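Local coordinates for protein prgH (Salmonella enterica subsp. enterica serovar Typhimurium, PDB 4G2S), which probably serves as a building block of the basal body of the SPI-1 type III secretion system used for cell invasion, and contains an FHA-type domain, at residues V9-S14 and F52-D57; T28-G33 and V61-Q66; R87-N92 and I102-E107. One frame throughout, in Å; residues are numbered along the deposited sequence.

Overall arrangement
From the N terminus the chain first lays down residues 9-14, then 28-33, then 52-57, which closes contact 1 around a loop holding two strands and a helix, and then 61-66, which closes contact 2. The two loops therefore cross instead of nesting. Contact 3 follows in series, closing the short excursion from 87-92 to 102-107. Contact 2 lies within the five-stranded sheet, whereas contacts 1 and 3 both bridge this sheet and the four-stranded one. Strand 26-33 hydrogen-bonds to strand 51-55, joining contacts 1 and 2, and strand 7-11 pairs with strand 100-106, joining contacts 1 and 3. Between the sheets, Ile65 of contact 2 packs against Ile104 of contact 3.

Contact 1: V9-S14 and F52-D57; sequences VRLLNS and FFIPLD
Leu11, at the end of strand 7-11, extends its isobutyl group toward Ile54 of strand 51-55, and the two side chains meet tip to tip. The closest approach is between Leu11 CD2 and Ile54 CD1, at 3.7 Å. The other leucine methyl, CD1, lies 4.0 Å from Ile54 CG2, so both branches of the leucine take part. With its CG1 beside the backbone N (chi1 -59°), Ile54 sends CD1 to one leucine methyl and CG2 to the other; a branched aliphatic residue suits a place where two methyls must be met. Leu11 also rests on Ile102, and Ile54 on Phe30, so the pair is embedded in a hydrophobic layer.

This is the interior of a beta sandwich, as expected of an FHA domain: Leu11 comes from the four-stranded sheet and Ile54 from an outermost strand of the five-stranded one, and no hydrogen bond joins the two segments.

Beyond the strand, Asn13 ties the turn to residues 99-101 of the same chain, at the start of strand 100-106, its OD1 accepting from Leu101 N and its ND2 donating to Glu99 O. Ser14 then brings the loop back to 52-57 with a positive phi of 76°. Its CB lies 3.8 Å from Leu56 CD1 and 3.9 Å from Pro55 O; a small residue suits a place where CB itself meets these neighbours. The hydroxyl curls back instead of crossing the gap: Ser14 OG donates to Asn13 O at 2.6 Å, in the carbonyl plane on a lone pair, and is also hydrogen-bonded to Leu16 N. Two backbone groups thus hold it, while Ser14 OG passes 4.1 Å from Ile54 CG2. Leu56, its CG anti to the backbone N (chi1 -161°), brings CD1 round to the serine and also packs on Val32.

Contact 2: T28-G33 and V61-Q66; sequences TLFVVG and VNFEIQ
Glu64, which crosses Leu29 on one face of an antiparallel strand pair, has its OE1 gripped by two arginines, Arg27 of the same chain and Arg10 of a neighbouring subunit. The pair lies within the five-stranded sheet of the FHA-type beta sandwich. The aliphatic part of Glu64 serves as well: Glu64 CG lies 4.0 Å from Leu29 CD1. Thr28 with Ile65 and Phe30 with Phe63 are hydrogen-bonded pairs, with Thr28 N donating to Ile65 O at 2.8 Å.

On the opposite face, which looks into the sandwich, Phe30 and Phe63 lie next to each other, two large apolar rings suited to the interior. The rings are near parallel, 12° apart, but slid so far that they barely overlap. Instead Phe30 CB sits over the Phe63 face, 3.7 Å from its centroid, a CH-pi contact. Phe63 has its ring between its own N and carbonyl carbon (chi1 64°), which turns it under Phe30, and Val32 CG2 approaches to 3.9 Å from Phe63 CE2.

Asn62 carries the pairing on by side chain. While its ND2 donates to Asn17 O and Ser15 O of the neighbouring subunit, Asn62 OD1 accepts from Val32 N at 3.0 Å, the donor standing above the amide plane.

Contact 3: R87-N92 and I102-E107; sequences RSVQLN and ILIRPE
Residues 89-92 run at 75° to residues 103-106, so the backbones meet near Leu91-Asn92 and Ile104-Arg105 rather than pairing along their length. The crossing connects the two sheets of the FHA-type beta sandwich: the chain leaving strand 83-88, the outermost of its sheet within this chain, passes over strand 100-106 of the other sheet.

Both backbone polar groups of Ile104 are used here. Asn92 N donates to Ile104 O at 2.8 Å, while Ile104 N donates to a water that in turn gives a hydrogen bond to Gln90 O, 2.8 Å away. The water thus spans a gap that the diverging backbones cannot close directly.

Apolar contacts flank these bonds. Val89 and Ile104 cross at about a right angle, Val89 CG2 meeting Ile104 CD1 at 3.7 Å. Leu91 spreads its two methyls over different partners: CD2 lies 3.9 Å from Ile104 CG2, and CD1 reaches toward the ring of Pro106, 3.9 Å from its CG. Branched and ring-shaped aliphatic residues suit this seam, because they present several carbons without adding polar groups to be satisfied. Leu103 CD1 lies 3.7 Å from the backbone carbon, Asn92 C.

Asn92 has left-handed helical backbone angles (phi 66°, psi 30°), which asparagine tolerates better than most residues, and turns the chain here. With CG set between the backbone N and the carbonyl carbon and the chain extended from CG to NE, Arg105 carries its guanidinium away from Asn92: NH2 forms a salt bridge with Glu20, and NH1 donates to Glu107 O, which lies in the guanidinium plane. Only the near end of this arginine takes part in the contact. The Asn92 amide points its oxygen at that end: ND2 is hydrogen-bonded to Glu109 OE1, and Asn92 OD1 lies 3.3 Å from Arg105 CB.

Contact 1: V9-S14 and F52-D57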
loop_
_atom_site.group_PDB
_atom_site.type_symbol
_atom_site.label_atom_id
_atom_site.label_comp_id
_atom_site.label_asym_id
_atom_site.label_seq_id
_atom_site.Cartn_x
_atom_site.Cartn_y
_atom_site.Cartn_z
ATOM N N VAL A 9 -25.647 1.271 -4.965
ATOM C CA VAL A 9 -25.718 1.750 -3.603
ATOM C C VAL A 9 -24.993 3.064 -3.558
ATOM O O VAL A 9 -23.804 3.097 -3.902
ATOM C CB VAL A 9 -25.019 0.833 -2.603
ATOM C CG1 VAL A 9 -25.219 1.421 -1.186
ATOM C CG2 VAL A 9 -25.642 -0.511 -2.696
ATOM N N ARG A 10 -25.686 4.089 -3.073
ATOM C CA ARG A 10 -25.142 5.381 -2.793
ATOM C C ARG A 10 -25.029 5.628 -1.284
ATOM O O ARG A 10 -25.979 5.446 -0.484
ATOM C CB ARG A 10 -25.993 6.484 -3.461
ATOM C CG ARG A 10 -25.386 7.884 -3.289
ATOM C CD ARG A 10 -26.359 9.003 -3.654
ATOM N NE ARG A 10 -25.748 10.313 -3.563
ATOM C CZ ARG A 10 -25.122 10.965 -4.544
ATOM N NH1 ARG A 10 -24.957 10.446 -5.764
ATOM N NH2 ARG A 10 -24.650 12.183 -4.293
ATOM N N LEU A 11 -23.867 6.112 -0.895
ATOM C CA LEU A 11 -23.652 6.528 0.517
ATOM C C LEU A 11 -24.209 7.916 0.728
ATOM O O LEU A 11 -24.029 8.809 -0.121
ATOM C CB LEU A 11 -22.179 6.467 0.801
ATOM C CG LEU A 11 -21.560 5.080 0.644
ATOM C CD1 LEU A 11 -20.141 5.177 1.201
ATOM C CD2 LEU A 11 -22.302 3.989 1.284
ATOM N N LEU A 12 -24.937 8.127 1.812
ATOM C CA LEU A 12 -25.556 9.433 2.055
ATOM C C LEU A 12 -24.942 10.123 3.267
ATOM O O LEU A 12 -25.340 11.221 3.599
ATOM C CB LEU A 12 -27.072 9.306 2.274
ATOM C CG LEU A 12 -27.925 8.641 1.186
ATOM C CD1 LEU A 12 -29.390 8.743 1.593
ATOM C CD2 LEU A 12 -27.664 9.311 -0.147
ATOM N N ASN A 13 -24.019 9.442 3.923
ATOM C CA ASN A 13 -23.136 9.983 4.940
ATOM C C ASN A 13 -21.792 9.251 4.917
ATOM O O ASN A 13 -21.506 8.544 3.932
ATOM C CB ASN A 13 -23.784 9.958 6.320
ATOM C CG ASN A 13 -23.854 8.577 6.913
ATOM O OD1 ASN A 13 -23.696 7.590 6.211
ATOM N ND2 ASN A 13 -24.242 8.498 8.186
ATOM N N SER A 14 -21.013 9.394 5.988
ATOM C CA SER A 14 -19.596 8.930 6.032
ATOM C C SER A 14 -18.664 9.871 5.244
ATOM O O SER A 14 -19.099 10.805 4.559
ATOM C CB SER A 14 -19.403 7.469 5.615
ATOM O OG SER A 14 -19.209 7.322 4.180
ATOM N N PHE A 52 -17.094 -4.503 -0.635
ATOM C CA PHE A 52 -16.607 -3.104 -0.524
ATOM C C PHE A 52 -16.288 -2.717 0.922
ATOM O O PHE A 52 -16.964 -3.178 1.837
ATOM C CB PHE A 52 -17.620 -2.132 -1.133
ATOM C CG PHE A 52 -17.873 -2.414 -2.646
ATOM C CD1 PHE A 52 -16.921 -2.063 -3.545
ATOM C CD2 PHE A 52 -19.025 -3.047 -3.105
ATOM C CE1 PHE A 52 -17.053 -2.324 -4.904
ATOM C CE2 PHE A 52 -19.233 -3.262 -4.468
ATOM C CZ PHE A 52 -18.218 -2.934 -5.375
ATOM N N PHE A 53 -15.267 -1.898 1.134
ATOM C CA PHE A 53 -14.961 -1.419 2.458
ATOM C C PHE A 53 -15.373 0.013 2.535
ATOM O O PHE A 53 -14.996 0.788 1.680
ATOM C CB PHE A 53 -13.459 -1.457 2.795
ATOM C CG PHE A 53 -13.144 -0.780 4.076
ATOM C CD1 PHE A 53 -13.338 -1.439 5.269
ATOM C CD2 PHE A 53 -12.698 0.556 4.095
ATOM C CE1 PHE A 53 -13.054 -0.801 6.460
ATOM C CE2 PHE A 53 -12.425 1.198 5.281
ATOM C CZ PHE A 53 -12.604 0.510 6.471
ATOM N N ILE A 54 -16.123 0.384 3.563
ATOM C CA ILE A 54 -16.510 1.749 3.837
ATOM C C ILE A 54 -15.945 2.125 5.209
ATOM O O ILE A 54 -16.218 1.439 6.176
ATOM C CB ILE A 54 -18.069 1.853 3.952
ATOM C CG1 ILE A 54 -18.672 1.373 2.644
ATOM C CG2 ILE A 54 -18.523 3.268 4.265
ATOM C CD1 ILE A 54 -20.178 1.247 2.664
ATOM N N PRO A 55 -15.183 3.225 5.302
ATOM C CA PRO A 55 -14.671 3.689 6.599
ATOM C C PRO A 55 -15.735 4.427 7.419
ATOM O O PRO A 55 -16.536 5.207 6.872
ATOM C CB PRO A 55 -13.540 4.624 6.205
ATOM C CG PRO A 55 -13.982 5.226 4.937
ATOM C CD PRO A 55 -14.709 4.077 4.207
ATOM N N LEU A 56 -15.835 4.072 8.682
ATOM C CA LEU A 56 -16.742 4.751 9.600
ATOM C C LEU A 56 -16.128 4.623 11.002
ATOM O O LEU A 56 -15.813 3.530 11.458
ATOM C CB LEU A 56 -18.146 4.150 9.541
ATOM C CG LEU A 56 -19.275 5.023 10.089
ATOM C CD1 LEU A 56 -19.575 6.222 9.184
ATOM C CD2 LEU A 56 -20.528 4.179 10.267
ATOM N N ASP A 57 -15.923 5.748 11.663
ATOM C CA ASP A 57 -15.134 5.727 12.922
ATOM C C ASP A 57 -15.940 5.079 14.051
ATOM O O ASP A 57 -15.371 4.436 14.908
ATOM C CB ASP A 57 -14.640 7.125 13.291
ATOM C CG ASP A 57 -15.738 8.175 13.235
ATOM O OD1 ASP A 57 -16.884 7.814 12.853
ATOM O OD2 ASP A 57 -15.446 9.355 13.561
#

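Contact 2: T28-G33 and V61-Q66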
loop_
_atom_site.group_PDB
_atom_site.type_symbol
_atom_site.label_atom_id
_atom_site.label_comp_id
_atom_site.label_asym_id
_atom_site.label_seq_id
_atom_site.Cartn_x
_atom_site.Cartn_y
_atom_site.Cartn_z
ATOM N N THR A 28 -23.871 -8.807 -2.330
ATOM C CA THR A 28 -22.729 -7.910 -2.191
ATOM C C THR A 28 -22.529 -7.594 -0.711
ATOM O O THR A 28 -23.460 -7.185 -0.052
ATOM C CB THR A 28 -22.952 -6.611 -2.999
ATOM O OG1 THR A 28 -23.271 -6.980 -4.355
ATOM C CG2 THR A 28 -21.704 -5.795 -3.043
ATOM N N LEU A 29 -21.304 -7.811 -0.249
ATOM C CA LEU A 29 -20.818 -7.445 1.111
ATOM C C LEU A 29 -20.208 -6.051 1.219
ATOM O O LEU A 29 -19.348 -5.641 0.405
ATOM C CB LEU A 29 -19.796 -8.428 1.574
ATOM C CG LEU A 29 -19.208 -8.299 3.035
ATOM C CD1 LEU A 29 -20.323 -8.503 4.015
ATOM C CD2 LEU A 29 -18.070 -9.372 3.241
ATOM N N PHE A 30 -20.646 -5.363 2.251
ATOM C CA PHE A 30 -20.145 -4.094 2.688
ATOM C C PHE A 30 -19.556 -4.274 4.083
ATOM O O PHE A 30 -20.251 -4.542 5.056
ATOM C CB PHE A 30 -21.248 -3.026 2.660
ATOM C CG PHE A 30 -21.688 -2.703 1.276
ATOM C CD1 PHE A 30 -22.623 -3.514 0.651
ATOM C CD2 PHE A 30 -21.097 -1.704 0.567
ATOM C CE1 PHE A 30 -23.019 -3.257 -0.662
ATOM C CE2 PHE A 30 -21.497 -1.416 -0.769
ATOM C CZ PHE A 30 -22.456 -2.201 -1.359
ATOM N N VAL A 31 -18.245 -4.066 4.189
ATOM C CA VAL A 31 -17.551 -4.093 5.463
ATOM C C VAL A 31 -17.381 -2.634 5.828
ATOM O O VAL A 31 -16.854 -1.858 5.004
ATOM C CB VAL A 31 -16.152 -4.734 5.379
ATOM C CG1 VAL A 31 -15.426 -4.614 6.751
ATOM C CG2 VAL A 31 -16.235 -6.173 4.903
ATOM N N VAL A 32 -17.869 -2.271 7.030
ATOM C CA VAL A 32 -18.006 -0.918 7.476
ATOM C C VAL A 32 -17.347 -0.788 8.875
ATOM O O VAL A 32 -17.742 -1.419 9.880
ATOM C CB VAL A 32 -19.462 -0.476 7.604
ATOM C CG1 VAL A 32 -19.570 1.007 7.836
ATOM C CG2 VAL A 32 -20.332 -0.852 6.429
ATOM N N GLY A 33 -16.309 0.021 8.941
ATOM C CA GLY A 33 -15.564 0.121 10.177
ATOM C C GLY A 33 -14.262 0.886 10.089
ATOM O O GLY A 33 -14.037 1.706 9.192
ATOM N N VAL A 61 -21.616 -1.274 11.003
ATOM C CA VAL A 61 -22.113 -2.634 11.001
ATOM C C VAL A 61 -21.954 -3.201 9.563
ATOM O O VAL A 61 -22.373 -2.526 8.644
ATOM C CB VAL A 61 -23.606 -2.679 11.311
ATOM C CG1 VAL A 61 -24.127 -4.110 11.198
ATOM C CG2 VAL A 61 -23.916 -2.149 12.724
ATOM N N ASN A 62 -21.440 -4.420 9.436
ATOM C CA ASN A 62 -21.276 -5.027 8.077
ATOM C C ASN A 62 -22.652 -5.452 7.593
ATOM O O ASN A 62 -23.539 -5.818 8.441
ATOM C CB ASN A 62 -20.353 -6.215 8.153
ATOM C CG ASN A 62 -18.877 -5.824 8.537
ATOM O OD1 ASN A 62 -18.551 -4.616 8.745
ATOM N ND2 ASN A 62 -18.001 -6.811 8.561
ATOM N N PHE A 63 -22.837 -5.409 6.305
ATOM C CA PHE A 63 -24.105 -5.845 5.787
ATOM C C PHE A 63 -23.981 -6.430 4.383
ATOM O O PHE A 63 -23.002 -6.140 3.706
ATOM C CB PHE A 63 -25.126 -4.704 5.838
ATOM C CG PHE A 63 -24.791 -3.526 4.977
ATOM C CD1 PHE A 63 -25.248 -3.404 3.705
ATOM C CD2 PHE A 63 -24.038 -2.480 5.512
ATOM C CE1 PHE A 63 -25.002 -2.272 2.926
ATOM C CE2 PHE A 63 -23.774 -1.354 4.759
ATOM C CZ PHE A 63 -24.204 -1.249 3.436
ATOM N N GLU A 64 -24.971 -7.239 3.970
ATOM C CA GLU A 64 -25.067 -7.721 2.600
ATOM C C GLU A 64 -26.317 -7.210 1.985
ATOM O O GLU A 64 -27.387 -7.224 2.591
ATOM C CB GLU A 64 -25.033 -9.253 2.489
ATOM C CG GLU A 64 -23.951 -9.939 3.319
ATOM C CD GLU A 64 -23.803 -11.415 2.966
ATOM O OE1 GLU A 64 -22.767 -12.025 3.261
ATOM O OE2 GLU A 64 -24.696 -11.959 2.261
ATOM N N ILE A 65 -26.192 -6.818 0.738
ATOM C CA ILE A 65 -27.336 -6.571 -0.130
ATOM C C ILE A 65 -27.532 -7.717 -1.109
ATOM O O ILE A 65 -26.585 -8.186 -1.799
ATOM C CB ILE A 65 -27.232 -5.201 -0.829
ATOM C CG1 ILE A 65 -27.178 -4.130 0.261
ATOM C CG2 ILE A 65 -28.415 -5.010 -1.786
ATOM C CD1 ILE A 65 -27.476 -2.743 -0.209
ATOM N N GLN A 66 -28.776 -8.220 -1.119
ATOM C CA GLN A 66 -29.148 -9.328 -2.001
ATOM C C GLN A 66 -30.181 -8.886 -3.031
ATOM O O GLN A 66 -31.246 -8.434 -2.650
ATOM C CB GLN A 66 -29.762 -10.474 -1.205
ATOM C CG GLN A 66 -29.937 -11.715 -2.030
ATOM C CD GLN A 66 -30.409 -12.924 -1.230
ATOM O OE1 GLN A 66 -30.391 -12.934 -0.004
ATOM N NE2 GLN A 66 -30.796 -13.969 -1.942
#

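Contact 3: R87-N92 and I102-E107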
loop_
_atom_site.group_PDB
_atom_site.type_symbol
_atom_site.label_atom_id
_atom_site.label_comp_id
_atom_site.label_asym_id
_atom_site.label_seq_id
_atom_site.Cartn_x
_atom_site.Cartn_y
_atom_site.Cartn_z
ATOM N N ARG A 87 -33.972 -7.618 6.336
ATOM C CA ARG A 87 -35.207 -6.818 6.047
ATOM C C ARG A 87 -35.298 -6.503 4.564
ATOM O O ARG A 87 -34.280 -6.378 3.884
ATOM C CB ARG A 87 -35.176 -5.510 6.831
ATOM C CG ARG A 87 -33.792 -4.923 6.866
ATOM C CD ARG A 87 -33.727 -3.455 7.284
ATOM N NE ARG A 87 -32.424 -3.170 7.912
ATOM C CZ ARG A 87 -31.949 -1.943 8.111
ATOM N NH1 ARG A 87 -32.623 -0.865 7.763
ATOM N NH2 ARG A 87 -30.771 -1.795 8.673
ATOM N N SER A 88 -36.522 -6.387 4.074
ATOM C CA SER A 88 -36.810 -5.787 2.764
ATOM C C SER A 88 -36.532 -4.306 2.736
ATOM O O SER A 88 -36.860 -3.611 3.696
ATOM C CB SER A 88 -38.333 -5.948 2.428
ATOM O OG SER A 88 -38.457 -6.831 1.348
ATOM N N VAL A 89 -35.952 -3.805 1.656
ATOM C CA VAL A 89 -35.694 -2.391 1.570
ATOM C C VAL A 89 -36.262 -1.835 0.287
ATOM O O VAL A 89 -36.266 -2.491 -0.740
ATOM C CB VAL A 89 -34.178 -2.001 1.604
ATOM C CG1 VAL A 89 -33.639 -2.104 3.029
ATOM C CG2 VAL A 89 -33.372 -2.861 0.650
ATOM N N GLN A 90 -36.675 -0.580 0.377
ATOM C CA GLN A 90 -37.295 0.112 -0.732
ATOM C C GLN A 90 -36.277 0.982 -1.438
ATOM O O GLN A 90 -35.315 1.500 -0.807
ATOM C CB GLN A 90 -38.461 0.947 -0.212
ATOM C CG GLN A 90 -39.495 0.147 0.571
ATOM C CD GLN A 90 -39.647 -1.290 0.067
ATOM O OE1 GLN A 90 -39.932 -1.516 -1.114
ATOM N NE2 GLN A 90 -39.417 -2.273 0.959
ATOM N N LEU A 91 -36.461 1.110 -2.748
ATOM C CA LEU A 91 -35.615 1.966 -3.540
ATOM C C LEU A 91 -35.824 3.442 -3.214
ATOM O O LEU A 91 -36.911 3.865 -2.847
ATOM C CB LEU A 91 -35.856 1.764 -5.012
ATOM C CG LEU A 91 -35.549 0.394 -5.579
ATOM C CD1 LEU A 91 -35.975 0.395 -7.036
ATOM C CD2 LEU A 91 -34.089 0.065 -5.532
ATOM N N ASN A 92 -34.763 4.227 -3.361
ATOM C CA ASN A 92 -34.833 5.668 -3.299
ATOM C C ASN A 92 -35.206 6.234 -1.962
ATOM O O ASN A 92 -35.780 7.314 -1.870
ATOM C CB ASN A 92 -35.727 6.240 -4.393
ATOM C CG ASN A 92 -35.248 5.870 -5.765
ATOM O OD1 ASN A 92 -34.054 5.728 -5.992
ATOM N ND2 ASN A 92 -36.165 5.700 -6.688
ATOM N N ILE A 102 -27.438 4.848 3.696
ATOM C CA ILE A 102 -27.282 4.508 2.301
ATOM C C ILE A 102 -28.585 4.677 1.610
ATOM O O ILE A 102 -29.613 4.802 2.210
ATOM C CB ILE A 102 -26.829 3.034 2.093
ATOM C CG1 ILE A 102 -27.906 2.062 2.572
ATOM C CG2 ILE A 102 -25.556 2.717 2.894
ATOM C CD1 ILE A 102 -27.567 0.610 2.220
ATOM N N LEU A 103 -28.542 4.574 0.298
ATOM C CA LEU A 103 -29.713 4.698 -0.496
ATOM C C LEU A 103 -29.469 3.747 -1.664
ATOM O O LEU A 103 -28.340 3.666 -2.098
ATOM C CB LEU A 103 -29.845 6.172 -0.949
ATOM C CG LEU A 103 -31.106 6.333 -1.784
ATOM C CD1 LEU A 103 -31.794 7.642 -1.423
ATOM C CD2 LEU A 103 -30.841 6.223 -3.276
ATOM N N ILE A 104 -30.471 2.927 -2.076
ATOM C CA ILE A 104 -30.321 2.008 -3.207
ATOM C C ILE A 104 -31.232 2.563 -4.325
ATOM O O ILE A 104 -32.448 2.785 -4.097
ATOM C CB ILE A 104 -30.709 0.544 -2.853
ATOM C CG1 ILE A 104 -29.899 0.019 -1.655
ATOM C CG2 ILE A 104 -30.530 -0.351 -4.062
ATOM C CD1 ILE A 104 -30.444 -1.268 -1.024
ATOM N N ARG A 105 -30.655 2.815 -5.499
ATOM C CA ARG A 105 -31.398 3.371 -6.639
ATOM C C ARG A 105 -31.167 2.556 -7.921
ATOM O O ARG A 105 -30.117 1.958 -8.089
ATOM C CB ARG A 105 -30.975 4.827 -6.895
ATOM C CG ARG A 105 -29.581 4.949 -7.395
ATOM C CD ARG A 105 -29.151 6.413 -7.508
ATOM N NE ARG A 105 -27.890 6.543 -8.218
ATOM C CZ ARG A 105 -27.726 6.373 -9.513
ATOM N NH1 ARG A 105 -28.749 6.079 -10.299
ATOM N NH2 ARG A 105 -26.544 6.598 -10.049
ATOM N N PRO A 106 -32.146 2.573 -8.865
ATOM C CA PRO A 106 -31.864 2.135 -10.206
ATOM C C PRO A 106 -30.810 3.000 -10.872
ATOM O O PRO A 106 -30.762 4.231 -10.637
ATOM C CB PRO A 106 -33.174 2.350 -10.922
ATOM C CG PRO A 106 -34.198 2.332 -9.860
ATOM C CD PRO A 106 -33.541 3.008 -8.725
ATOM N N GLU A 107 -30.000 2.385 -11.704
ATOM C CA GLU A 107 -28.897 3.101 -12.304
ATOM C C GLU A 107 -29.421 4.327 -13.081
ATOM O O GLU A 107 -28.838 5.413 -13.037
ATOM C CB GLU A 107 -28.118 2.167 -13.202
ATOM C CG GLU A 107 -26.896 2.801 -13.857
ATOM C CD GLU A 107 -26.169 1.804 -14.742
ATOM O OE1 GLU A 107 -26.777 0.760 -15.074
ATOM O OE2 GLU A 107 -24.992 2.045 -15.091
HETATM O O HOH W 1 -33.103 3.134 -0.662
#